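PDB 3PFD: acyl-CoA dehydrogenase from Mycobacterium thermoresistibile, which probably catalyses the FAD-dependent 2,3-dehydrogenation of saturated acyl-CoA thioesters, passing the electrons on to an acceptor in fatty acid metabolism. Local coordinates for residues 271-276 and 350-355; 277-282 and 287-292. One frame throughout, in Å; residues are numbered along the deposited sequence. Where two conformers were deposited one is given.

In the fold
Both contacts lie in the C-terminal acyl-CoA dehydrogenase domain and share helix 256-280, whose last turns supply one side of each. Interaction 1 joins residues 271-276 to the end of helix 326-352; interaction 2, nested within the mostly helical stretch of chain between the two segments of interaction 1, folds residues 277-282 back on 287-292, just before helix 292-321. Their centres are about 9 Å apart and they touch, the CZ of Phe352 lying 3.4 Å from the CB of Tyr277. Each also touches the same reduced FAD, so the ends of helices 256-280 and 326-352 and the turn leading into helix 292-321 together hold its adenosine and diphosphate, while a neighbouring subunit contributes further hydrogen bonds.

Interaction 1: residues 271-276 and 350-355; sequences LDAAIA and QLFGGY. With FDA (dihydroflavine-adenine dinucleotide), chain B.
Phe352 extends its ring across to the backbone of helix 256-280, where the far end of the ring meets Ala273 and Ala274. Its CZ lies 3.5 Å from the Ala273 O. The CE1 of Phe352 comes within 3.8 Å of the Ala274 CA, and the ring meets this backbone obliquely. With CG anti to its carbonyl carbon (chi1 -85°), the ring reaches helix 256-280 although the CB of Phe352 does not point straight at it. The CB of Leu351 does point toward that helix, and its CD1 makes a looser contact, 4.2 Å from the Ala274 CB. At the small Ala273 and Ala274 two helices of the mainly helical C-terminal domain of the acyl-CoA dehydrogenase fold meet through apolar contacts, with no hydrogen bond between the segments. Tyr277 stacks on the Phe352 ring, and Leu351 also touches Met297 and Leu298 of helix 292-321. On the ligand side, the helix end and the glycine turn after it hold the reduced FAD through backbone atoms: the ribose O3B donates to the Gln350 O at 2.8 Å, and the Gly354 N donates to the phosphate O1P at 2.7 Å. Gly353, at positive phi, turns the chain out of the helix and passes its CA 3.7 Å from the bridging O3P.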
# COMPACT_ATOMS: atom_id res chain seq x y z
N LEU C 271 17.15 -1.62 8.53
CA LEU C 271 16.56 -2.70 9.36
C LEU C 271 17.50 -3.15 10.49
O LEU C 271 17.05 -3.32 11.63
CB LEU C 271 16.19 -3.92 8.49
CG LEU C 271 15.82 -5.20 9.26
CD1 LEU C 271 14.47 -4.98 9.98
CD2 LEU C 271 15.76 -6.42 8.34
N ASP C 272 18.78 -3.40 10.20
CA ASP C 272 19.74 -3.77 11.27
C ASP C 272 19.76 -2.73 12.39
O ASP C 272 19.76 -3.08 13.58
CB ASP C 272 21.16 -3.91 10.75
CG ASP C 272 21.33 -5.05 9.78
OD1 ASP C 272 20.46 -5.93 9.69
OD2 ASP C 272 22.34 -5.03 9.07
N ALA C 273 19.82 -1.45 12.01
CA ALA C 273 19.84 -0.36 13.00
C ALA C 273 18.54 -0.37 13.83
O ALA C 273 18.60 -0.26 15.06
CB ALA C 273 20.08 1.05 12.32
N ALA C 274 17.38 -0.54 13.18
CA ALA C 274 16.07 -0.57 13.86
C ALA C 274 15.89 -1.77 14.82
O ALA C 274 15.29 -1.62 15.89
CB ALA C 274 14.91 -0.54 12.85
N ILE C 275 16.36 -2.95 14.42
CA ILE C 275 16.32 -4.11 15.32
C ILE C 275 17.19 -3.81 16.56
O ILE C 275 16.72 -3.92 17.69
CB ILE C 275 16.80 -5.42 14.62
CG1 ILE C 275 15.78 -5.88 13.56
CG2 ILE C 275 17.07 -6.58 15.65
CD1 ILE C 275 16.34 -6.94 12.60
N ALA C 276 18.44 -3.40 16.34
CA ALA C 276 19.30 -3.06 17.48
C ALA C 276 18.68 -1.99 18.38
O ALA C 276 18.64 -2.15 19.60
CB ALA C 276 20.73 -2.66 17.04
N GLN C 350 10.97 5.96 11.52
CA GLN C 350 9.80 5.92 12.39
C GLN C 350 10.08 5.15 13.68
O GLN C 350 9.68 5.58 14.78
CB GLN C 350 8.59 5.31 11.65
CG GLN C 350 7.27 5.36 12.46
CD GLN C 350 6.74 6.80 12.62
OE1 GLN C 350 7.08 7.67 11.83
NE2 GLN C 350 5.88 7.03 13.63
N LEU C 351 10.75 4.00 13.55
CA LEU C 351 10.97 3.14 14.70
C LEU C 351 11.93 3.69 15.77
O LEU C 351 11.88 3.27 16.92
CB LEU C 351 11.37 1.73 14.27
CG LEU C 351 10.22 0.95 13.64
CD1 LEU C 351 10.73 -0.37 13.12
CD2 LEU C 351 9.05 0.75 14.61
N PHE C 352 12.79 4.62 15.38
CA PHE C 352 13.68 5.35 16.31
C PHE C 352 12.95 6.50 17.03
O PHE C 352 13.48 7.11 18.00
CB PHE C 352 14.86 5.95 15.54
CG PHE C 352 16.02 4.99 15.33
CD1 PHE C 352 15.92 3.92 14.45
CD2 PHE C 352 17.23 5.18 16.01
CE1 PHE C 352 17.00 3.05 14.26
CE2 PHE C 352 18.31 4.31 15.81
CZ PHE C 352 18.20 3.26 14.93
N GLY C 353 11.76 6.83 16.55
CA GLY C 353 11.01 7.95 17.10
C GLY C 353 11.77 9.24 16.83
O GLY C 353 12.33 9.41 15.77
N GLY C 354 11.81 10.14 17.81
CA GLY C 354 12.47 11.45 17.61
C GLY C 354 13.94 11.34 17.23
O GLY C 354 14.43 12.06 16.33
N TYR C 355 14.68 10.44 17.87
CA TYR C 355 16.09 10.23 17.52
C TYR C 355 16.27 9.87 16.04
O TYR C 355 17.27 10.26 15.41
CB TYR C 355 16.75 9.20 18.42
CG TYR C 355 17.58 9.81 19.52
CD1 TYR C 355 17.47 9.38 20.84
CD2 TYR C 355 18.48 10.83 19.23
CE1 TYR C 355 18.23 9.95 21.84
CE2 TYR C 355 19.25 11.40 20.22
CZ TYR C 355 19.11 10.97 21.53
OH TYR C 355 19.87 11.54 22.52
PA FDA B . 9.93 6.51 21.60
O1A FDA B . 8.78 6.79 22.53
O2A FDA B . 11.20 5.87 22.07
O5B FDA B . 9.38 5.62 20.38
C5B FDA B . 10.26 4.88 19.54
C4B FDA B . 9.38 4.05 18.61
O4B FDA B . 8.66 3.09 19.42
C3B FDA B . 8.34 4.87 17.86
O3B FDA B . 8.07 4.26 16.61
C2B FDA B . 7.07 4.62 18.65
O2B FDA B . 5.89 4.76 17.87
C1B FDA B . 7.25 3.19 19.14
N9A FDA B . 6.41 2.91 20.34
C8A FDA B . 6.59 3.44 21.57
N7A FDA B . 5.62 2.95 22.38
C5A FDA B . 4.84 2.10 21.66
C6A FDA B . 3.71 1.32 21.97
N6A FDA B . 3.18 1.31 23.23
N1A FDA B . 3.13 0.58 20.98
C2A FDA B . 3.65 0.57 19.73
N3A FDA B . 4.73 1.31 19.43
C4A FDA B . 5.34 2.08 20.37
N1 FDA B . 7.95 17.22 22.69
C2 FDA B . 7.66 18.28 23.49
O2 FDA B . 7.50 18.13 24.72
N3 FDA B . 7.59 19.53 22.97
C4 FDA B . 7.75 19.75 21.66
O4 FDA B . 7.64 20.93 21.26
C4X FDA B . 8.02 18.69 20.80
N5 FDA B . 8.48 18.94 19.56
C5X FDA B . 9.12 17.97 18.83
C6 FDA B . 9.91 18.34 17.73
C7 FDA B . 10.76 17.42 17.11
C7M FDA B . 11.59 17.88 15.94
C8 FDA B . 10.82 16.10 17.57
C8M FDA B . 11.75 15.07 16.92
C9 FDA B . 10.04 15.74 18.66
C9A FDA B . 9.19 16.65 19.30
N10 FDA B . 8.65 16.34 20.57
C10 FDA B . 8.13 17.40 21.35
C1' FDA B . 8.81 14.99 21.16
C2' FDA B . 7.99 13.91 20.42
O2' FDA B . 6.61 14.02 20.82
C3' FDA B . 8.57 12.52 20.71
O3' FDA B . 9.68 12.30 19.82
C4' FDA B . 7.52 11.43 20.46
O4' FDA B . 6.50 11.57 21.44
C5' FDA B . 8.12 10.03 20.49
O5' FDA B . 8.95 9.84 21.64
P FDA B . 10.46 9.33 21.45
O1P FDA B . 11.15 10.20 20.44
O2P FDA B . 11.06 9.16 22.85
O3P FDA B . 10.28 7.87 20.77

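Interaction 2: residues 277-282 and 287-292; sequences YTKERK and PVSDNQ. With FDA (dihydroflavine-adenine dinucleotide), chain B.
This is a local fold-back contact: the C-terminal end of helix 256-280 is joined by backbone bonds to the short 3-10 turn that follows the two-stranded hairpin 282-283/286-287. Lys282 and Pro287 form a non-hydrogen-bonded antiparallel pair, and beside it the Val288 N donates to the Arg281 O at 2.8 Å. Further back, the Ser289 N reaches the Thr278 O at 3.1 Å, and the Ser289 OG adds a weak bond to the same oxygen. Thr278 and Val288 cross at about a right angle, the Val288 CG2 packing 3.8 Å from the Thr278 CB; the Thr278 OG1 is bonded within its own helix to the Ala274 O. Pro287 lays its CB 3.5 Å from the Lys279 O, and the Lys282 chain runs beside the proline ring.

The turn and the helix end also shape the cofactor site. Arg281, bent at chi2 (56°), clasps the diphosphate: NE makes a nearly straight 2.7 Å bond (169°) to O2A, which lies in the guanidinium plane, and NH2 bonds O2P of the other phosphate. Val288 packs against the ribose O4B and the adjoining edge of the adenine, while Asn291 lies against the adenine ring. Its ND2 donates to the Val288 O at 2.9 Å and its OD1 accepts from Arg286, two bonds that limit rotation of the amide. Arg281 NH1 is hydrogen-bonded to the Arg141 O of a neighbouring subunit, and Lys279 NZ to the Leu392 O of another. The contact thus joins the last turn of helix 256-280 to the 3-10 turn 288-290 that leads into helix 292-321, with the Lys282-Pro287 pair belonging to the hairpin that links the two.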
# COMPACT_ATOMS: atom_id res chain seq x y z
N TYR C 277 18.18 -0.91 17.77
CA TYR C 277 17.69 0.20 18.57
C TYR C 277 16.39 -0.13 19.33
O TYR C 277 16.26 0.23 20.50
CB TYR C 277 17.50 1.47 17.72
CG TYR C 277 17.04 2.66 18.55
CD1 TYR C 277 15.68 2.97 18.67
CD2 TYR C 277 17.97 3.44 19.25
CE1 TYR C 277 15.25 4.06 19.44
CE2 TYR C 277 17.55 4.50 20.04
CZ TYR C 277 16.20 4.81 20.12
OH TYR C 277 15.80 5.87 20.89
N THR C 278 15.42 -0.78 18.66
CA THR C 278 14.11 -1.08 19.29
C THR C 278 14.23 -2.08 20.46
O THR C 278 13.42 -2.06 21.40
CB THR C 278 13.03 -1.54 18.27
OG1 THR C 278 13.47 -2.73 17.60
CG2 THR C 278 12.75 -0.42 17.22
N LYS C 279 15.25 -2.93 20.41
CA LYS C 279 15.52 -3.87 21.48
C LYS C 279 16.06 -3.17 22.73
O LYS C 279 15.75 -3.57 23.84
CB LYS C 279 16.47 -4.98 21.00
CG LYS C 279 15.74 -5.97 20.10
CD LYS C 279 16.67 -7.09 19.67
CE LYS C 279 17.05 -8.03 20.84
NZ LYS C 279 17.83 -9.14 20.23
N GLU C 280 16.81 -2.10 22.51
CA GLU C 280 17.52 -1.38 23.56
C GLU C 280 16.68 -0.25 24.19
O GLU C 280 16.73 -0.04 25.39
CB GLU C 280 18.85 -0.80 22.99
N ARG C 281 15.94 0.48 23.35
CA ARG C 281 15.09 1.60 23.79
C ARG C 281 13.83 1.11 24.57
O ARG C 281 13.02 0.36 24.04
CB ARG C 281 14.69 2.43 22.55
CG ARG C 281 13.57 3.45 22.76
CD ARG C 281 13.91 4.41 23.91
NE ARG C 281 13.10 5.62 23.91
CZ ARG C 281 13.35 6.67 24.68
NH1 ARG C 281 14.36 6.62 25.56
NH2 ARG C 281 12.59 7.75 24.60
N LYS C 282 13.67 1.55 25.81
CA LYS C 282 12.50 1.17 26.60
C LYS C 282 11.53 2.32 26.89
O LYS C 282 11.97 3.43 27.23
CB LYS C 282 12.94 0.55 27.92
CG LYS C 282 13.64 -0.80 27.81
CD LYS C 282 14.54 -0.99 29.04
CE LYS C 282 14.74 -2.43 29.42
NZ LYS C 282 13.50 -2.97 30.10
N PRO C 287 11.12 -3.03 26.22
CA PRO C 287 11.68 -2.57 24.95
C PRO C 287 10.55 -2.13 24.01
O PRO C 287 9.49 -2.71 24.06
CB PRO C 287 12.34 -3.84 24.39
CG PRO C 287 12.78 -4.57 25.60
CD PRO C 287 11.77 -4.28 26.68
N VAL C 288 10.77 -1.12 23.17
CA VAL C 288 9.73 -0.78 22.18
C VAL C 288 9.48 -1.93 21.18
O VAL C 288 8.37 -2.07 20.64
CB VAL C 288 9.92 0.62 21.50
CG1 VAL C 288 9.75 1.71 22.53
CG2 VAL C 288 11.25 0.74 20.75
N SER C 289 10.47 -2.79 21.00
CA SER C 289 10.30 -3.97 20.15
C SER C 289 9.33 -5.01 20.75
O SER C 289 8.89 -5.92 20.05
CB SER C 289 11.67 -4.59 19.87
OG SER C 289 12.28 -5.04 21.06
N ASP C 290 9.00 -4.87 22.04
CA ASP C 290 8.02 -5.74 22.71
C ASP C 290 6.57 -5.56 22.21
O ASP C 290 5.72 -6.41 22.49
CB ASP C 290 8.04 -5.52 24.22
CG ASP C 290 8.87 -6.52 24.95
OD1 ASP C 290 8.55 -6.83 26.13
OD2 ASP C 290 9.86 -7.02 24.36
N ASN C 291 6.30 -4.49 21.48
CA ASN C 291 4.97 -4.17 21.00
C ASN C 291 4.69 -4.85 19.65
O ASN C 291 5.50 -4.74 18.72
CB ASN C 291 4.80 -2.66 20.86
CG ASN C 291 5.06 -1.95 22.16
OD1 ASN C 291 4.31 -2.12 23.10
ND2 ASN C 291 6.12 -1.15 22.22
N GLN C 292 3.56 -5.54 19.56
CA GLN C 292 3.28 -6.32 18.37
C GLN C 292 3.21 -5.49 17.07
O GLN C 292 3.61 -5.98 16.01
CB GLN C 292 2.06 -7.24 18.54
CG GLN C 292 2.00 -8.35 17.46
CD GLN C 292 0.77 -9.21 17.51
OE1 GLN C 292 -0.36 -8.71 17.45
NE2 GLN C 292 0.97 -10.54 17.63
PA FDA B . 9.93 6.51 21.60
O1A FDA B . 8.78 6.79 22.53
O2A FDA B . 11.20 5.87 22.07
O5B FDA B . 9.38 5.62 20.38
C5B FDA B . 10.26 4.88 19.54
C4B FDA B . 9.38 4.05 18.61
O4B FDA B . 8.66 3.09 19.42
C3B FDA B . 8.34 4.87 17.86
O3B FDA B . 8.07 4.26 16.61
C2B FDA B . 7.07 4.62 18.65
O2B FDA B . 5.89 4.76 17.87
C1B FDA B . 7.25 3.19 19.14
N9A FDA B . 6.41 2.91 20.34
C8A FDA B . 6.59 3.44 21.57
N7A FDA B . 5.62 2.95 22.38
C5A FDA B . 4.84 2.10 21.66
C6A FDA B . 3.71 1.32 21.97
N6A FDA B . 3.18 1.31 23.23
N1A FDA B . 3.13 0.58 20.98
C2A FDA B . 3.65 0.57 19.73
N3A FDA B . 4.73 1.31 19.43
C4A FDA B . 5.34 2.08 20.37
N1 FDA B . 7.95 17.22 22.69
C2 FDA B . 7.66 18.28 23.49
O2 FDA B . 7.50 18.13 24.72
N3 FDA B . 7.59 19.53 22.97
C4 FDA B . 7.75 19.75 21.66
O4 FDA B . 7.64 20.93 21.26
C4X FDA B . 8.02 18.69 20.80
N5 FDA B . 8.48 18.94 19.56
C5X FDA B . 9.12 17.97 18.83
C6 FDA B . 9.91 18.34 17.73
C7 FDA B . 10.76 17.42 17.11
C7M FDA B . 11.59 17.88 15.94
C8 FDA B . 10.82 16.10 17.57
C8M FDA B . 11.75 15.07 16.92
C9 FDA B . 10.04 15.74 18.66
C9A FDA B . 9.19 16.65 19.30
N10 FDA B . 8.65 16.34 20.57
C10 FDA B . 8.13 17.40 21.35
C1' FDA B . 8.81 14.99 21.16
C2' FDA B . 7.99 13.91 20.42
O2' FDA B . 6.61 14.02 20.82
C3' FDA B . 8.57 12.52 20.71
O3' FDA B . 9.68 12.30 19.82
C4' FDA B . 7.52 11.43 20.46
O4' FDA B . 6.50 11.57 21.44
C5' FDA B . 8.12 10.03 20.49
O5' FDA B . 8.95 9.84 21.64
P FDA B . 10.46 9.33 21.45
O1P FDA B . 11.15 10.20 20.44
O2P FDA B . 11.06 9.16 22.85
O3P FDA B . 10.28 7.87 20.77